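Local atomic coordinates of SusD homolog (Bacteroides thetaiotaomicron, PDB entry 4MRU), a protein that probably binds mucin O-glycans at the cell surface as a SusD-family lipoprotein of the TPR-like class, serving glycan uptake in a gut bacterium. Residues F160-L163 and E164-D167; A479-V482 and L483-E486. All blocks are in the same frame, centred on the assembly; numbering follows the deposited sequence.

Interaction 1 of 2, residues F160-L163 and E164-D167; sequences FQEL and EEAD. With EDO (1,2-ethanediol), chain E.
Glu164 meets Phe160, and Glu165 meets Gln161, where one turn of the helix 152-173 passes into the next, in the helical, TPR-like framework of the SusD family. The contact is an i to i+4 one along a single alpha-helix, and its backbone is regular: Leu163 O, for instance, receives the N-H of Asp167 at 2.8 Å. Leu163 directs its isobutyl group away from the following turn and into the interior, against Leu112 and Val115 of the helix 104-125 and against Gln203 and Met206 of the helix 192-209, so Leu163 packs against both neighbouring helices. Glu164 lies on the exposed face, its CG resting 3.8 Å from Phe160 O while the extended chain carries the carboxylate outward, beside a bound 1,2-ethanediol.

Glu165 runs extended back alongside the preceding turn. With CG beside the backbone N and anti to the carbonyl carbon (chi1 -71°), its CG passes 3.4 Å from Gln161 O, the same oxygen that accepts the backbone N-H of Glu165. The extended Gln161 chain brings NE2 to 3.5 Å from Glu165 OE2, a weak hydrogen bond whose amide and carboxylate planes stand 83° apart. The other oxygen, Glu165 OE1, turns to Lys111 in a salt bridge, so the carboxylate links its own helix to the helix 104-125. A leucine here is likely to leave Lys111 without this acidic mate and the Gln161 amide freer to turn.

Glu162 OE2 forms a salt bridge with Arg114 and OE1 a hydrogen bond with Tyr130. One turn beyond Leu163, Asp167 has OD1 salt-bridged to Arg196 and OD2 hydrogen-bonded to His200; the diol, probably from the crystallisation liquor, donates from its O1 to Asp167 OD2 at 2.9 Å.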
loop_
_atom_site.group_PDB
_atom_site.type_symbol
_atom_site.label_atom_id
_atom_site.label_comp_id
_atom_site.label_asym_id
_atom_site.label_seq_id
_atom_site.Cartn_x
_atom_site.Cartn_y
_atom_site.Cartn_z
ATOM N N PHE A 160 -5.345 -15.926 -6.926
ATOM C CA PHE A 160 -4.476 -16.983 -6.460
ATOM C C PHE A 160 -4.318 -18.054 -7.548
ATOM O O PHE A 160 -3.203 -18.535 -7.784
ATOM C CB PHE A 160 -4.975 -17.643 -5.182
ATOM C CG PHE A 160 -4.752 -16.820 -3.937
ATOM C CD1 PHE A 160 -3.490 -16.383 -3.587
ATOM C CD2 PHE A 160 -5.807 -16.540 -3.095
ATOM C CE1 PHE A 160 -3.286 -15.656 -2.420
ATOM C CE2 PHE A 160 -5.606 -15.844 -1.902
ATOM C CZ PHE A 160 -4.353 -15.392 -1.571
ATOM N N GLN A 161 -5.413 -18.385 -8.227
ATOM C CA GLN A 161 -5.353 -19.351 -9.315
ATOM C C GLN A 161 -4.468 -18.832 -10.450
ATOM O O GLN A 161 -3.583 -19.545 -10.953
ATOM C CB GLN A 161 -6.773 -19.661 -9.785
ATOM C CG GLN A 161 -6.939 -20.729 -10.847
ATOM C CD GLN A 161 -8.372 -20.734 -11.373
ATOM O OE1 GLN A 161 -9.325 -20.361 -10.661
ATOM N NE2 GLN A 161 -8.528 -21.092 -12.630
ATOM N N GLU A 162 -4.616 -17.563 -10.793
ATOM C CA GLU A 162 -3.771 -16.967 -11.841
ATOM C C GLU A 162 -2.279 -16.853 -11.451
ATOM O O GLU A 162 -1.394 -17.061 -12.302
ATOM C CB GLU A 162 -4.325 -15.595 -12.241
ATOM C CG GLU A 162 -5.700 -15.687 -12.905
ATOM C CD GLU A 162 -6.375 -14.351 -13.083
ATOM O OE1 GLU A 162 -5.995 -13.375 -12.366
ATOM O OE2 GLU A 162 -7.333 -14.291 -13.904
ATOM N N LEU A 163 -1.981 -16.529 -10.200
ATOM C CA LEU A 163 -0.596 -16.491 -9.784
ATOM C C LEU A 163 0.041 -17.875 -9.930
ATOM O O LEU A 163 1.216 -17.962 -10.347
ATOM C CB LEU A 163 -0.434 -15.976 -8.352
ATOM C CG LEU A 163 -0.766 -14.487 -8.271
ATOM C CD1 LEU A 163 -0.721 -14.013 -6.829
ATOM C CD2 LEU A 163 0.160 -13.675 -9.176
ATOM N N GLU A 164 -0.683 -18.935 -9.570
ATOM C CA GLU A 164 -0.134 -20.297 -9.734
ATOM C C GLU A 164 0.091 -20.636 -11.170
ATOM O O GLU A 164 1.095 -21.277 -11.527
ATOM C CB GLU A 164 -1.032 -21.354 -9.111
ATOM C CG GLU A 164 -0.821 -21.490 -7.618
ATOM C CD GLU A 164 -1.143 -22.875 -7.101
ATOM O OE1 GLU A 164 -1.821 -23.650 -7.807
ATOM O OE2 GLU A 164 -0.692 -23.168 -5.980
ATOM N N GLU A 165 -0.850 -20.256 -12.017
ATOM C CA GLU A 165 -0.689 -20.480 -13.461
ATOM C C GLU A 165 0.529 -19.713 -14.007
ATOM O O GLU A 165 1.315 -20.272 -14.775
ATOM C CB GLU A 165 -1.913 -20.053 -14.234
ATOM C CG GLU A 165 -3.126 -20.937 -14.063
ATOM C CD GLU A 165 -4.438 -20.263 -14.502
ATOM O OE1 GLU A 165 -4.460 -19.122 -15.048
ATOM O OE2 GLU A 165 -5.468 -20.897 -14.283
ATOM N N ALA A 166 0.716 -18.455 -13.588
ATOM C CA ALA A 166 1.877 -17.695 -14.029
ATOM C C ALA A 166 3.152 -18.321 -13.518
ATOM O O ALA A 166 4.160 -18.415 -14.261
ATOM C CB ALA A 166 1.792 -16.253 -13.581
ATOM N N ASP A 167 3.147 -18.728 -12.253
ATOM C CA ASP A 167 4.339 -19.288 -11.673
ATOM C C ASP A 167 4.776 -20.552 -12.371
ATOM O O ASP A 167 5.975 -20.765 -12.599
ATOM C CB ASP A 167 4.103 -19.601 -10.192
ATOM C CG ASP A 167 5.385 -19.763 -9.439
ATOM O OD1 ASP A 167 6.402 -19.192 -9.866
ATOM O OD2 ASP A 167 5.381 -20.453 -8.393
HETATM C C1 EDO E . 2.939 -21.693 -5.962
HETATM O O1 EDO E . 2.898 -20.615 -6.896
HETATM C C2 EDO E . 4.044 -21.415 -4.972
HETATM O O2 EDO E . 3.537 -20.420 -4.091
#

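Interaction 2 of 2, residues A479-V482 and L483-E486; sequences AINV and LIKE
Residues 479-482 and 483-486 form consecutive turns of the alpha-helix 473-486, joined by the i to i+4 hydrogen bonds of a regular helix. Leu483 N donates to Ala479 O at 2.8 Å, and bonds of the same kind follow from Ile484 to Ile480, from Lys485 to Asn481 and from Glu486 to Val482. This is local packing within one helix of the SusD fold, far from the magnesium site.

Ile480 and Ile484 make the apolar contact across the turn, Ile480 CG2 meeting Ile484 CD1 at 4.0 Å as the two branched chains pass at a slant. Because Ile484 has CG1 beside its backbone N (chi1 -64°), that branch runs back over the earlier turn and CG1 comes to 3.2 Å from Ile480 O, flanking the oxygen that already accepts Ile484 N. Leu483 and Ala479 are the buried members, packing against loop residues, Leu483 on Arg461 and Ala479 on Tyr149. Lys485 also lays its first methylenes along the earlier turn, CG lying 3.5 Å from Asn481 O before the chain bends at chi3 and leads the ammonium away.

On a different face, Val482 and Glu486 run alongside each other. The Glu486 carboxylate is gripped by two backbone N-H groups, OE1 by that of Gln152 and OE2 by that of Lys153, which would probably fix its rotation, and the N-terminal end of the helix 152-173 would probably stabilise its negative charge. Its stem rides beside the valine, Glu486 CG 3.3 Å from Val482 O and Glu486 OE1 4.1 Å from Val482 CG1.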
loop_
_atom_site.group_PDB
_atom_site.type_symbol
_atom_site.label_atom_id
_atom_site.label_comp_id
_atom_site.label_asym_id
_atom_site.label_seq_id
_atom_site.Cartn_x
_atom_site.Cartn_y
_atom_site.Cartn_z
ATOM N N ALA A 479 -23.331 -5.092 -7.653
ATOM C CA ALA A 479 -22.082 -4.970 -6.902
ATOM C C ALA A 479 -22.330 -4.507 -5.460
ATOM O O ALA A 479 -21.718 -5.011 -4.511
ATOM C CB ALA A 479 -21.139 -4.019 -7.580
ATOM N N ILE A 480 -23.213 -3.529 -5.303
ATOM C CA ILE A 480 -23.428 -2.957 -3.968
ATOM C C ILE A 480 -24.115 -3.993 -3.097
ATOM O O ILE A 480 -23.781 -4.120 -1.943
ATOM C CB ILE A 480 -24.244 -1.689 -4.031
ATOM C CG1 ILE A 480 -23.396 -0.606 -4.721
ATOM C CG2 ILE A 480 -24.630 -1.268 -2.642
ATOM C CD1 ILE A 480 -24.151 0.639 -5.071
ATOM N N ASN A 481 -25.019 -4.773 -3.680
ATOM C CA ASN A 481 -25.624 -5.891 -2.971
ATOM C C ASN A 481 -24.628 -6.952 -2.521
ATOM O O ASN A 481 -24.730 -7.408 -1.388
ATOM C CB ASN A 481 -26.765 -6.510 -3.806
ATOM C CG ASN A 481 -28.003 -5.614 -3.820
ATOM O OD1 ASN A 481 -28.128 -4.704 -3.011
ATOM N ND2 ASN A 481 -28.876 -5.830 -4.770
ATOM N N VAL A 482 -23.641 -7.253 -3.367
ATOM C CA VAL A 482 -22.551 -8.155 -3.048
ATOM C C VAL A 482 -21.646 -7.581 -1.961
ATOM O O VAL A 482 -21.324 -8.283 -1.018
ATOM C CB VAL A 482 -21.712 -8.519 -4.312
ATOM C CG1 VAL A 482 -20.468 -9.298 -3.945
ATOM C CG2 VAL A 482 -22.577 -9.331 -5.274
ATOM N N LEU A 483 -21.314 -6.290 -2.049
ATOM C CA LEU A 483 -20.559 -5.617 -0.990
ATOM C C LEU A 483 -21.250 -5.732 0.358
ATOM O O LEU A 483 -20.619 -6.091 1.365
ATOM C CB LEU A 483 -20.387 -4.140 -1.365
ATOM C CG LEU A 483 -19.763 -3.204 -0.351
ATOM C CD1 LEU A 483 -18.268 -3.439 -0.252
ATOM C CD2 LEU A 483 -20.004 -1.761 -0.774
ATOM N N ILE A 484 -22.563 -5.460 0.375
ATOM C CA ILE A 484 -23.368 -5.585 1.607
ATOM C C ILE A 484 -23.368 -7.016 2.164
ATOM O O ILE A 484 -23.097 -7.194 3.360
ATOM C CB ILE A 484 -24.789 -5.098 1.396
ATOM C CG1 ILE A 484 -24.815 -3.575 1.078
ATOM C CG2 ILE A 484 -25.674 -5.378 2.617
ATOM C CD1 ILE A 484 -26.136 -3.090 0.552
ATOM N N LYS A 485 -23.583 -8.022 1.305
ATOM C CA LYS A 485 -23.632 -9.401 1.735
ATOM C C LYS A 485 -22.283 -9.933 2.260
ATOM O O LYS A 485 -22.252 -10.703 3.236
ATOM C CB LYS A 485 -24.118 -10.293 0.581
ATOM C CG LYS A 485 -25.635 -10.291 0.393
ATOM C CD LYS A 485 -26.104 -11.288 -0.673
ATOM C CE LYS A 485 -26.193 -12.712 -0.119
ATOM N NZ LYS A 485 -26.910 -13.684 -0.999
ATOM N N GLU A 486 -21.191 -9.541 1.604
ATOM C CA GLU A 486 -19.837 -9.914 1.997
ATOM C C GLU A 486 -19.294 -9.239 3.254
ATOM O O GLU A 486 -18.265 -9.672 3.761
ATOM C CB GLU A 486 -18.816 -9.517 0.925
ATOM C CG GLU A 486 -18.770 -10.325 -0.323
ATOM C CD GLU A 486 -17.443 -10.118 -1.067
ATOM O OE1 GLU A 486 -17.135 -8.987 -1.570
ATOM O OE2 GLU A 486 -16.737 -11.126 -1.166
#

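Both contacts are single-helix, i to i+4 packings of partly buried character, on different helices of the same family fold; their centres lie 26 Å apart and their nearest atoms about 12 Å, with no touch. Interaction 1 sits on a helix flanked by two others, and its polar ends are held mostly by salt bridges to the flanking helices while one leucine packs inward. Interaction 2 is mainly aliphatic, and its buried side chains meet loops. The two helices are nevertheless connected, since Glu486 ties the helix 473-486 to the first turn of the helix that carries interaction 1 further along.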